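Local structure of alpha-11 giardin (Giardia intestinalis, 2II2) at residues K203-T211 / G221-N229; T246-A257 / R287-F298. The protein belongs to the annexin family, binds calcium, and probably takes part in the parasite's attachment to the intestinal mucosa and in remodelling of its cytoskeleton. All blocks are in the same frame, centred on the assembly; numbering follows the deposited sequence.

Contact 1 of 2, residues K203-T211 / G221-N229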
loop_
_atom_site.group_PDB
_atom_site.type_symbol
_atom_site.label_atom_id
_atom_site.label_comp_id
_atom_site.label_asym_id
_atom_site.label_seq_id
_atom_site.Cartn_x
_atom_site.Cartn_y
_atom_site.Cartn_z
ATOM N N LYS A 203 -5.643 -12.491 23.052
ATOM C CA LYS A 203 -4.728 -11.729 22.222
ATOM C C LYS A 203 -5.419 -11.254 20.961
ATOM O O LYS A 203 -6.339 -11.913 20.456
ATOM C CB LYS A 203 -3.509 -12.598 21.815
ATOM C CG LYS A 203 -2.726 -13.220 22.950
ATOM C CD LYS A 203 -1.958 -12.168 23.706
ATOM C CE LYS A 203 -0.912 -12.767 24.644
ATOM N NZ LYS A 203 -0.211 -11.663 25.367
ATOM N N SER A 204 -4.926 -10.144 20.420
ATOM C CA SER A 204 -5.274 -9.767 19.069
ATOM C C SER A 204 -4.532 -10.672 18.078
ATOM O O SER A 204 -3.452 -11.215 18.354
ATOM C CB SER A 204 -4.948 -8.301 18.778
ATOM O OG SER A 204 -3.553 -8.134 18.699
ATOM N N VAL A 205 -5.148 -10.813 16.910
ATOM C CA VAL A 205 -4.520 -11.542 15.823
ATOM C C VAL A 205 -3.219 -10.840 15.449
ATOM O O VAL A 205 -2.226 -11.506 15.196
ATOM C CB VAL A 205 -5.466 -11.719 14.605
ATOM C CG1 VAL A 205 -4.728 -12.408 13.467
ATOM C CG2 VAL A 205 -6.709 -12.548 14.985
ATOM N N GLN A 206 -3.231 -9.504 15.406
ATOM C CA GLN A 206 -1.999 -8.770 15.096
ATOM C C GLN A 206 -0.872 -9.170 16.044
ATOM O O GLN A 206 0.252 -9.446 15.616
ATOM C CB GLN A 206 -2.207 -7.265 15.180
ATOM C CG GLN A 206 -0.938 -6.477 14.819
ATOM C CD GLN A 206 -0.924 -5.046 15.312
ATOM O OE1 GLN A 206 0.130 -4.554 15.746
ATOM N NE2 GLN A 206 -2.034 -4.374 15.268
ATOM N N GLU A 207 -1.155 -9.175 17.342
ATOM C CA GLU A 207 -0.123 -9.492 18.314
ATOM C C GLU A 207 0.399 -10.909 18.106
ATOM O O GLU A 207 1.606 -11.154 18.152
ATOM C CB GLU A 207 -0.596 -9.319 19.763
ATOM C CG GLU A 207 0.569 -9.546 20.751
ATOM C CD GLU A 207 0.157 -9.571 22.210
ATOM O OE1 GLU A 207 -0.654 -8.715 22.615
ATOM O OE2 GLU A 207 0.715 -10.409 22.963
ATOM N N ALA A 208 -0.533 -11.838 17.897
ATOM C CA ALA A 208 -0.152 -13.234 17.679
ATOM C C ALA A 208 0.727 -13.383 16.427
ATOM O O ALA A 208 1.724 -14.094 16.458
ATOM C CB ALA A 208 -1.367 -14.103 17.627
ATOM N N ILE A 209 0.349 -12.709 15.342
ATOM C CA ILE A 209 1.195 -12.735 14.144
ATOM C C ILE A 209 2.589 -12.153 14.410
ATOM O O ILE A 209 3.589 -12.719 14.004
ATOM C CB ILE A 209 0.508 -11.972 12.999
ATOM C CG1 ILE A 209 -0.749 -12.697 12.522
ATOM C CG2 ILE A 209 1.441 -11.771 11.824
ATOM C CD1 ILE A 209 -1.641 -11.848 11.604
ATOM N N GLU A 210 2.628 -10.980 15.031
ATOM C CA GLU A 210 3.888 -10.280 15.183
ATOM C C GLU A 210 4.817 -11.004 16.149
ATOM O O GLU A 210 6.036 -10.938 15.990
ATOM C CB GLU A 210 3.630 -8.818 15.547
ATOM C CG GLU A 210 3.077 -8.022 14.372
ATOM C CD GLU A 210 2.753 -6.583 14.677
ATOM O OE1 GLU A 210 2.577 -6.229 15.855
ATOM O OE2 GLU A 210 2.669 -5.769 13.715
ATOM N N THR A 211 4.241 -11.739 17.098
ATOM C CA THR A 211 5.058 -12.561 17.987
ATOM C C THR A 211 5.629 -13.773 17.260
ATOM O O THR A 211 6.809 -14.136 17.460
ATOM C CB THR A 211 4.259 -13.007 19.231
ATOM O OG1 THR A 211 3.987 -11.836 20.019
ATOM C CG2 THR A 211 5.013 -14.063 20.082
ATOM N N GLY A 221 2.920 -8.578 6.196
ATOM C CA GLY A 221 1.990 -8.983 5.135
ATOM C C GLY A 221 0.754 -9.709 5.681
ATOM O O GLY A 221 -0.384 -9.482 5.237
ATOM N N LEU A 222 0.987 -10.606 6.640
ATOM C CA LEU A 222 -0.139 -11.299 7.254
ATOM C C LEU A 222 -1.038 -10.327 7.981
ATOM O O LEU A 222 -2.249 -10.447 7.931
ATOM C CB LEU A 222 0.361 -12.383 8.233
ATOM C CG LEU A 222 0.906 -13.636 7.567
ATOM C CD1 LEU A 222 1.668 -14.428 8.590
ATOM C CD2 LEU A 222 -0.253 -14.480 6.957
ATOM N N CYS A 223 -0.457 -9.345 8.677
ATOM C CA CYS A 223 -1.298 -8.360 9.357
ATOM C C CYS A 223 -2.106 -7.516 8.367
ATOM O O CYS A 223 -3.223 -7.123 8.667
ATOM C CB CYS A 223 -0.464 -7.449 10.250
ATOM S SG CYS A 223 0.130 -8.220 11.757
ATOM N N ILE A 224 -1.526 -7.192 7.214
ATOM C CA ILE A 224 -2.252 -6.429 6.215
ATOM C C ILE A 224 -3.468 -7.229 5.714
ATOM O O ILE A 224 -4.597 -6.703 5.575
ATOM C CB ILE A 224 -1.335 -5.984 5.062
ATOM C CG1 ILE A 224 -0.410 -4.871 5.544
ATOM C CG2 ILE A 224 -2.143 -5.528 3.859
ATOM C CD1 ILE A 224 0.719 -4.534 4.592
ATOM N N ALA A 225 -3.232 -8.500 5.389
ATOM C CA ALA A 225 -4.332 -9.338 4.898
ATOM C C ALA A 225 -5.433 -9.502 5.948
ATOM O O ALA A 225 -6.637 -9.413 5.648
ATOM C CB ALA A 225 -3.827 -10.671 4.427
ATOM N N HIS A 226 -5.020 -9.735 7.183
ATOM C CA HIS A 226 -5.926 -9.793 8.338
ATOM C C HIS A 226 -6.750 -8.518 8.452
ATOM O O HIS A 226 -7.974 -8.553 8.502
ATOM C CB HIS A 226 -5.048 -10.011 9.586
ATOM C CG HIS A 226 -5.693 -9.601 10.869
ATOM N ND1 HIS A 226 -6.748 -10.285 11.431
ATOM C CD2 HIS A 226 -5.438 -8.543 11.670
ATOM C CE1 HIS A 226 -7.107 -9.658 12.537
ATOM N NE2 HIS A 226 -6.325 -8.610 12.709
ATOM N N TYR A 227 -6.075 -7.377 8.506
ATOM C CA TYR A 227 -6.794 -6.122 8.696
ATOM C C TYR A 227 -7.689 -5.777 7.518
ATOM O O TYR A 227 -8.721 -5.164 7.725
ATOM C CB TYR A 227 -5.838 -4.981 9.052
ATOM C CG TYR A 227 -5.457 -4.965 10.518
ATOM C CD1 TYR A 227 -4.135 -4.960 10.922
ATOM C CD2 TYR A 227 -6.445 -4.937 11.507
ATOM C CE1 TYR A 227 -3.790 -4.927 12.292
ATOM C CE2 TYR A 227 -6.107 -4.903 12.863
ATOM C CZ TYR A 227 -4.786 -4.897 13.249
ATOM O OH TYR A 227 -4.491 -4.821 14.588
ATOM N N TYR A 228 -7.288 -6.143 6.300
ATOM C CA TYR A 228 -8.087 -5.861 5.114
ATOM C C TYR A 228 -9.476 -6.467 5.258
ATOM O O TYR A 228 -10.469 -5.862 4.876
ATOM C CB TYR A 228 -7.386 -6.389 3.848
ATOM C CG TYR A 228 -8.157 -5.968 2.612
ATOM C CD1 TYR A 228 -7.910 -4.726 2.016
ATOM C CD2 TYR A 228 -9.112 -6.785 2.055
ATOM C CE1 TYR A 228 -8.632 -4.303 0.900
ATOM C CE2 TYR A 228 -9.847 -6.363 0.939
ATOM C CZ TYR A 228 -9.600 -5.122 0.361
ATOM O OH TYR A 228 -10.321 -4.693 -0.733
ATOM N N ASN A 229 -9.507 -7.678 5.815
ATOM C CA ASN A 229 -10.770 -8.355 6.047
ATOM C C ASN A 229 -11.707 -7.595 7.000
ATOM O O ASN A 229 -12.919 -7.680 6.888
ATOM C CB ASN A 229 -10.572 -9.743 6.594
ATOM C CG ASN A 229 -10.030 -10.719 5.573
ATOM O OD1 ASN A 229 -10.078 -10.463 4.369
ATOM N ND2 ASN A 229 -9.520 -11.842 6.042
HETATM O O HOH W 1 -5.771 -7.716 15.359
#

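Contact 2 of 2, residues T246-A257 / R287-F298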
loop_
_atom_site.group_PDB
_atom_site.type_symbol
_atom_site.label_atom_id
_atom_site.label_comp_id
_atom_site.label_asym_id
_atom_site.label_seq_id
_atom_site.Cartn_x
_atom_site.Cartn_y
_atom_site.Cartn_z
ATOM N N THR A 246 9.144 2.222 11.469
ATOM C CA THR A 246 10.404 1.725 10.907
ATOM C C THR A 246 11.510 2.724 11.262
ATOM O O THR A 246 11.399 3.913 10.978
ATOM C CB THR A 246 10.275 1.615 9.396
ATOM O OG1 THR A 246 9.360 0.554 9.107
ATOM C CG2 THR A 246 11.610 1.298 8.720
ATOM N N GLN A 247 12.606 2.223 11.853
ATOM C CA GLN A 247 13.706 3.049 12.326
ATOM C C GLN A 247 14.531 3.648 11.178
ATOM O O GLN A 247 15.022 4.782 11.260
ATOM C CB GLN A 247 14.642 2.235 13.251
ATOM C CG GLN A 247 14.010 1.648 14.504
ATOM C CD GLN A 247 14.255 2.501 15.724
ATOM O OE1 GLN A 247 13.319 2.912 16.431
ATOM N NE2 GLN A 247 15.518 2.767 15.983
ATOM N N ASN A 248 14.696 2.878 10.110
ATOM C CA ASN A 248 15.497 3.317 8.982
ATOM C C ASN A 248 14.708 4.338 8.175
ATOM O O ASN A 248 13.639 4.009 7.615
ATOM C CB ASN A 248 15.810 2.127 8.087
ATOM C CG ASN A 248 16.710 2.520 6.956
ATOM O OD1 ASN A 248 16.241 2.925 5.909
ATOM N ND2 ASN A 248 18.015 2.540 7.208
ATOM N N ASP A 249 15.213 5.573 8.116
ATOM C CA ASP A 249 14.462 6.623 7.417
ATOM C C ASP A 249 14.235 6.325 5.938
ATOM O O ASP A 249 13.154 6.565 5.411
ATOM C CB ASP A 249 15.151 7.987 7.534
ATOM C CG ASP A 249 14.828 8.733 8.825
ATOM O OD1 ASP A 249 14.061 8.219 9.666
ATOM O OD2 ASP A 249 15.329 9.875 8.963
ATOM N N ASP A 250 15.240 5.803 5.253
ATOM C CA ASP A 250 15.054 5.557 3.830
ATOM C C ASP A 250 13.869 4.636 3.625
ATOM O O ASP A 250 12.970 4.882 2.772
ATOM C CB ASP A 250 16.318 4.960 3.222
ATOM C CG ASP A 250 17.411 5.977 3.020
ATOM O OD1 ASP A 250 17.207 7.183 3.227
ATOM O OD2 ASP A 250 18.516 5.555 2.653
ATOM N N MET A 251 13.817 3.578 4.432
ATOM C CA MET A 251 12.692 2.633 4.310
ATOM C C MET A 251 11.354 3.229 4.775
ATOM O O MET A 251 10.322 3.048 4.121
ATOM C CB MET A 251 12.981 1.344 5.074
ATOM C CG MET A 251 14.188 0.603 4.521
ATOM S SD MET A 251 14.578 -0.900 5.451
ATOM C CE MET A 251 13.096 -1.891 5.114
ATOM N N ALA A 252 11.374 3.923 5.913
ATOM C CA ALA A 252 10.126 4.475 6.443
ATOM C C ALA A 252 9.513 5.456 5.430
ATOM O O ALA A 252 8.302 5.433 5.184
ATOM C CB ALA A 252 10.405 5.200 7.723
ATOM N N TYR A 253 10.337 6.317 4.840
ATOM C CA TYR A 253 9.825 7.309 3.922
ATOM C C TYR A 253 9.405 6.678 2.599
ATOM O O TYR A 253 8.377 7.068 2.019
ATOM C CB TYR A 253 10.866 8.402 3.647
ATOM C CG TYR A 253 11.022 9.439 4.732
ATOM C CD1 TYR A 253 11.613 9.100 5.964
ATOM C CD2 TYR A 253 10.647 10.775 4.510
ATOM C CE1 TYR A 253 11.789 10.053 6.962
ATOM C CE2 TYR A 253 10.838 11.751 5.529
ATOM C CZ TYR A 253 11.425 11.366 6.726
ATOM O OH TYR A 253 11.596 12.299 7.716
ATOM N N GLU A 254 10.177 5.688 2.147
ATOM C CA GLU A 254 9.804 4.945 0.948
ATOM C C GLU A 254 8.425 4.310 1.084
ATOM O O GLU A 254 7.573 4.419 0.189
ATOM C CB GLU A 254 10.855 3.870 0.706
ATOM C CG GLU A 254 10.615 2.914 -0.382
ATOM C CD GLU A 254 11.609 1.762 -0.359
ATOM O OE1 GLU A 254 12.163 1.418 0.724
ATOM O OE2 GLU A 254 11.815 1.177 -1.442
ATOM N N GLN A 255 8.218 3.610 2.185
ATOM C CA GLN A 255 6.937 2.939 2.442
ATOM C C GLN A 255 5.808 3.956 2.587
ATOM O O GLN A 255 4.719 3.813 1.972
ATOM C CB GLN A 255 7.038 2.085 3.699
ATOM C CG GLN A 255 7.982 0.922 3.554
ATOM C CD GLN A 255 8.302 0.296 4.883
ATOM O OE1 GLN A 255 7.469 0.296 5.802
ATOM N NE2 GLN A 255 9.458 -0.336 4.964
ATOM N N ALA A 256 6.040 5.020 3.357
ATOM C CA ALA A 256 5.000 6.007 3.561
ATOM C C ALA A 256 4.616 6.687 2.237
ATOM O O ALA A 256 3.452 6.993 2.007
ATOM C CB ALA A 256 5.429 7.012 4.593
ATOM N N ALA A 257 5.617 6.954 1.387
ATOM C CA ALA A 257 5.364 7.564 0.087
ATOM C C ALA A 257 4.477 6.658 -0.768
ATOM O O ALA A 257 3.522 7.125 -1.399
ATOM C CB ALA A 257 6.673 7.872 -0.619
ATOM N N ARG A 287 6.960 12.317 12.947
ATOM C CA ARG A 287 7.849 11.287 12.418
ATOM C C ARG A 287 8.720 11.770 11.289
ATOM O O ARG A 287 9.908 11.415 11.216
ATOM C CB ARG A 287 7.037 10.052 11.952
ATOM C CG ARG A 287 7.850 8.994 11.167
ATOM C CD ARG A 287 8.897 8.405 12.064
ATOM N NE ARG A 287 9.808 7.402 11.464
ATOM C CZ ARG A 287 10.985 7.685 10.894
ATOM N NH1 ARG A 287 11.387 8.948 10.763
ATOM N NH2 ARG A 287 11.782 6.713 10.451
ATOM N N PHE A 288 8.131 12.521 10.367
ATOM C CA PHE A 288 8.799 12.816 9.080
ATOM C C PHE A 288 9.461 14.192 9.144
ATOM O O PHE A 288 8.967 15.191 8.574
ATOM C CB PHE A 288 7.820 12.646 7.914
ATOM C CG PHE A 288 7.263 11.255 7.809
ATOM C CD1 PHE A 288 5.982 10.981 8.264
ATOM C CD2 PHE A 288 8.038 10.203 7.323
ATOM C CE1 PHE A 288 5.463 9.688 8.202
ATOM C CE2 PHE A 288 7.519 8.912 7.263
ATOM C CZ PHE A 288 6.224 8.669 7.705
ATOM N N GLN A 289 10.568 14.246 9.876
ATOM C CA GLN A 289 11.288 15.498 10.127
ATOM C C GLN A 289 12.714 15.528 9.568
ATOM O O GLN A 289 13.580 16.266 10.064
ATOM C CB GLN A 289 11.367 15.756 11.631
ATOM C CG GLN A 289 10.051 16.087 12.272
ATOM C CD GLN A 289 9.843 17.559 12.414
ATOM O OE1 GLN A 289 10.569 18.233 13.148
ATOM N NE2 GLN A 289 8.847 18.079 11.718
ATOM N N SER A 290 12.978 14.756 8.533
ATOM C CA SER A 290 14.334 14.715 7.968
ATOM C C SER A 290 14.777 16.000 7.290
ATOM O O SER A 290 13.956 16.670 6.646
ATOM C CB SER A 290 14.435 13.566 6.973
ATOM O OG SER A 290 15.711 13.567 6.356
ATOM N N LYS A 291 16.069 16.321 7.406
ATOM C CA LYS A 291 16.651 17.473 6.710
ATOM C C LYS A 291 17.258 17.092 5.354
ATOM O O LYS A 291 17.771 17.963 4.639
ATOM C CB LYS A 291 17.738 18.131 7.574
ATOM C CG LYS A 291 19.045 17.329 7.671
ATOM C CD LYS A 291 20.016 17.908 8.687
ATOM C CE LYS A 291 21.418 17.348 8.499
ATOM N NZ LYS A 291 22.330 17.727 9.620
ATOM N N GLU A 292 17.246 15.806 5.023
ATOM C CA GLU A 292 17.793 15.355 3.752
ATOM C C GLU A 292 16.953 15.966 2.644
ATOM O O GLU A 292 15.708 15.986 2.725
ATOM C CB GLU A 292 17.787 13.831 3.660
ATOM C CG GLU A 292 18.758 13.112 4.590
ATOM C CD GLU A 292 18.635 11.606 4.479
ATOM O OE1 GLU A 292 18.462 11.109 3.343
ATOM O OE2 GLU A 292 18.717 10.908 5.521
ATOM N N ALA A 293 17.637 16.462 1.615
ATOM C CA ALA A 293 16.959 17.194 0.542
ATOM C C ALA A 293 15.762 16.450 -0.058
ATOM O O ALA A 293 14.710 17.053 -0.298
ATOM C CB ALA A 293 17.967 17.580 -0.563
ATOM N N ASN A 294 15.915 15.140 -0.282
ATOM C CA ASN A 294 14.846 14.389 -0.951
ATOM C C ASN A 294 13.743 13.946 -0.012
ATOM O O ASN A 294 12.802 13.262 -0.442
ATOM C CB ASN A 294 15.367 13.212 -1.783
ATOM C CG ASN A 294 15.944 12.085 -0.949
ATOM O OD1 ASN A 294 15.932 12.109 0.291
ATOM N ND2 ASN A 294 16.474 11.065 -1.642
ATOM N N LYS A 295 13.872 14.341 1.258
ATOM C CA LYS A 295 12.857 14.048 2.274
ATOM C C LYS A 295 12.228 15.269 2.900
ATOM O O LYS A 295 11.163 15.158 3.500
ATOM C CB LYS A 295 13.440 13.168 3.386
ATOM C CG LYS A 295 13.783 11.783 2.894
ATOM C CD LYS A 295 14.515 10.985 3.934
ATOM C CE LYS A 295 15.076 9.677 3.382
ATOM N NZ LYS A 295 16.128 9.947 2.348
ATOM N N VAL A 296 12.890 16.427 2.817
ATOM C CA VAL A 296 12.473 17.576 3.624
ATOM C C VAL A 296 11.015 17.999 3.394
ATOM O O VAL A 296 10.338 18.420 4.349
ATOM C CB VAL A 296 13.436 18.762 3.471
ATOM C CG1 VAL A 296 13.400 19.309 2.071
ATOM C CG2 VAL A 296 13.094 19.852 4.482
ATOM N N ASN A 297 10.535 17.887 2.152
ATOM C CA ASN A 297 9.163 18.274 1.843
ATOM C C ASN A 297 8.159 17.137 1.824
ATOM O O ASN A 297 6.979 17.345 1.517
ATOM C CB ASN A 297 9.108 19.071 0.539
ATOM C CG ASN A 297 9.848 20.384 0.675
ATOM O OD1 ASN A 297 9.496 21.208 1.517
ATOM N ND2 ASN A 297 10.856 20.589 -0.139
ATOM N N PHE A 298 8.611 15.925 2.151
ATOM C CA PHE A 298 7.727 14.765 2.150
ATOM C C PHE A 298 6.580 14.930 3.137
ATOM O O PHE A 298 5.432 14.619 2.804
ATOM C CB PHE A 298 8.482 13.457 2.465
ATOM C CG PHE A 298 7.538 12.298 2.591
ATOM C CD1 PHE A 298 6.890 11.784 1.454
ATOM C CD2 PHE A 298 7.175 11.805 3.830
ATOM C CE1 PHE A 298 5.963 10.784 1.561
ATOM C CE2 PHE A 298 6.223 10.788 3.945
ATOM C CZ PHE A 298 5.615 10.301 2.805
HETATM O O HOH W 2 13.048 11.403 9.793
HETATM O O HOH W 3 16.803 11.299 7.321
#

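Contact 1 of 2, residues K203-T211 / G221-N229
Val205 sets its CB over one face of the His226 imidazole, offset toward the rim of the ring. Val205 CB makes a CH-pi contact 3.7 Å from the centroid of the His226 ring, 28° off its normal. The CG1 branch leans over the same ring, with Val205 CG1 3.6 Å from His226 ND1. His226 ND1 itself is hydrogen-bonded to Tyr190.

The apolar contacts lie one turn on in the helix of Ile209 and one turn back in the partner helix. With chi1 at -67°, the CG2 branch of Ile209 is turned trans to the backbone N. From there Ile209 CG2 meets both Leu222 CB and Cys223 SG, each at 3.8 Å. Cys223 SG sits among Gln206, Ile209 and Glu210, on successive turns of helix 205-212, 3.7 Å from Gln206 CG and 3.9 Å from Glu210 CG.

The polar link runs through one water. It accepts from Gln206 N at 3.1 Å and is hydrogen-bonded to His226 NE2 at 2.9 Å. It also bonds Tyr227 OH, so an amide of the first helical turn is joined to two side chains of the other helix. Ser204 is the N-cap of that turn and accepts from Glu207 N.

The two segments run nearly antiparallel, at 164°, with axes 9.6 Å apart at closest approach. They belong to helices 205-212 and 216-230, a helix-turn-helix pair of the annexin fold. Helix 187-201 packs on Val205 and His226, helix 175-184 on Leu222, and helix 232-244 brings Tyr238 against Gln206 and Cys223.

Contact 2 of 2, residues T246-A257 / R287-F298
An aromatic cluster and a salt-bridge network join the start of helix 249-263 to the loop linking helices 280-287 and 298-306, all in the part of the chain assigned to the alpha-11 giardin annexin family. Tyr253 is the centre of the cluster. Its ring is sandwiched between Lys295 and Phe288. Lys295 CD sits over the centre of one face, 3.8 Å from the centroid, as a CH-pi contact. Phe288 points its edge at the opposite face, a T-shaped pair with planes at 87°. Phe298 meets the Tyr253 ring obliquely and also packs on Ala256 and Ala257. The phenol oxygen is held at the far end: Ser290 N donates to Tyr253 OH at 2.9 Å.

Arg287 reaches the other segment because its chain bends at chi2 (64°). Its NH1 and NH2 both donate to Asp249 OD1, end-on, with Arg287 NH2 at 2.8 Å from Asp249 OD1. Arg287 NH2 also donates to Thr246 O at 2.9 Å, in the guanidinium plane and nearly straight at 165°. Arg287 NE bonds Val244 O, which further fixes the group.

Lys295 NZ bonds Asp250 OD1 at 3.1 Å and Glu292 OE1 at 2.8 Å. Asn294 OD1 is a third acceptor. One water links Asp249 OD2 to Tyr253 OH. A second links Asp249 OD2, Ser290 OG and Glu292 OE2.

Asp250 and Glu292 are like charges close together, and the shared ammonium probably offsets their repulsion. Asp249 probably stays ionised beside Arg287. Salt bridges, ring contacts and a backbone N-H to the phenol oxygen join the residues from Arg287 to Phe298 to the start of helix 249-263.

How the contacts relate
Contact 1 is buried and joins two successive helices. Contact 2 is partly buried and joins a helix to a loop 30 residues further on. They do not touch: their centres are 25 Å apart, their nearest atoms about 8 Å. Helix 232-244 packs against both. Contact 1 relies on aliphatic branches, a valine over a histidine ring, a sulfur and one bridging water, with no salt bridge across it. Contact 2 combines an aromatic core with salt bridges toward its exposed side. Contact 1 lies away from the calcium-binding residues. In contact 2, the Ala257 side chain is about 8 Å from that of Glu66, which binds calcium in the calcium-bound form; no calcium is bound here.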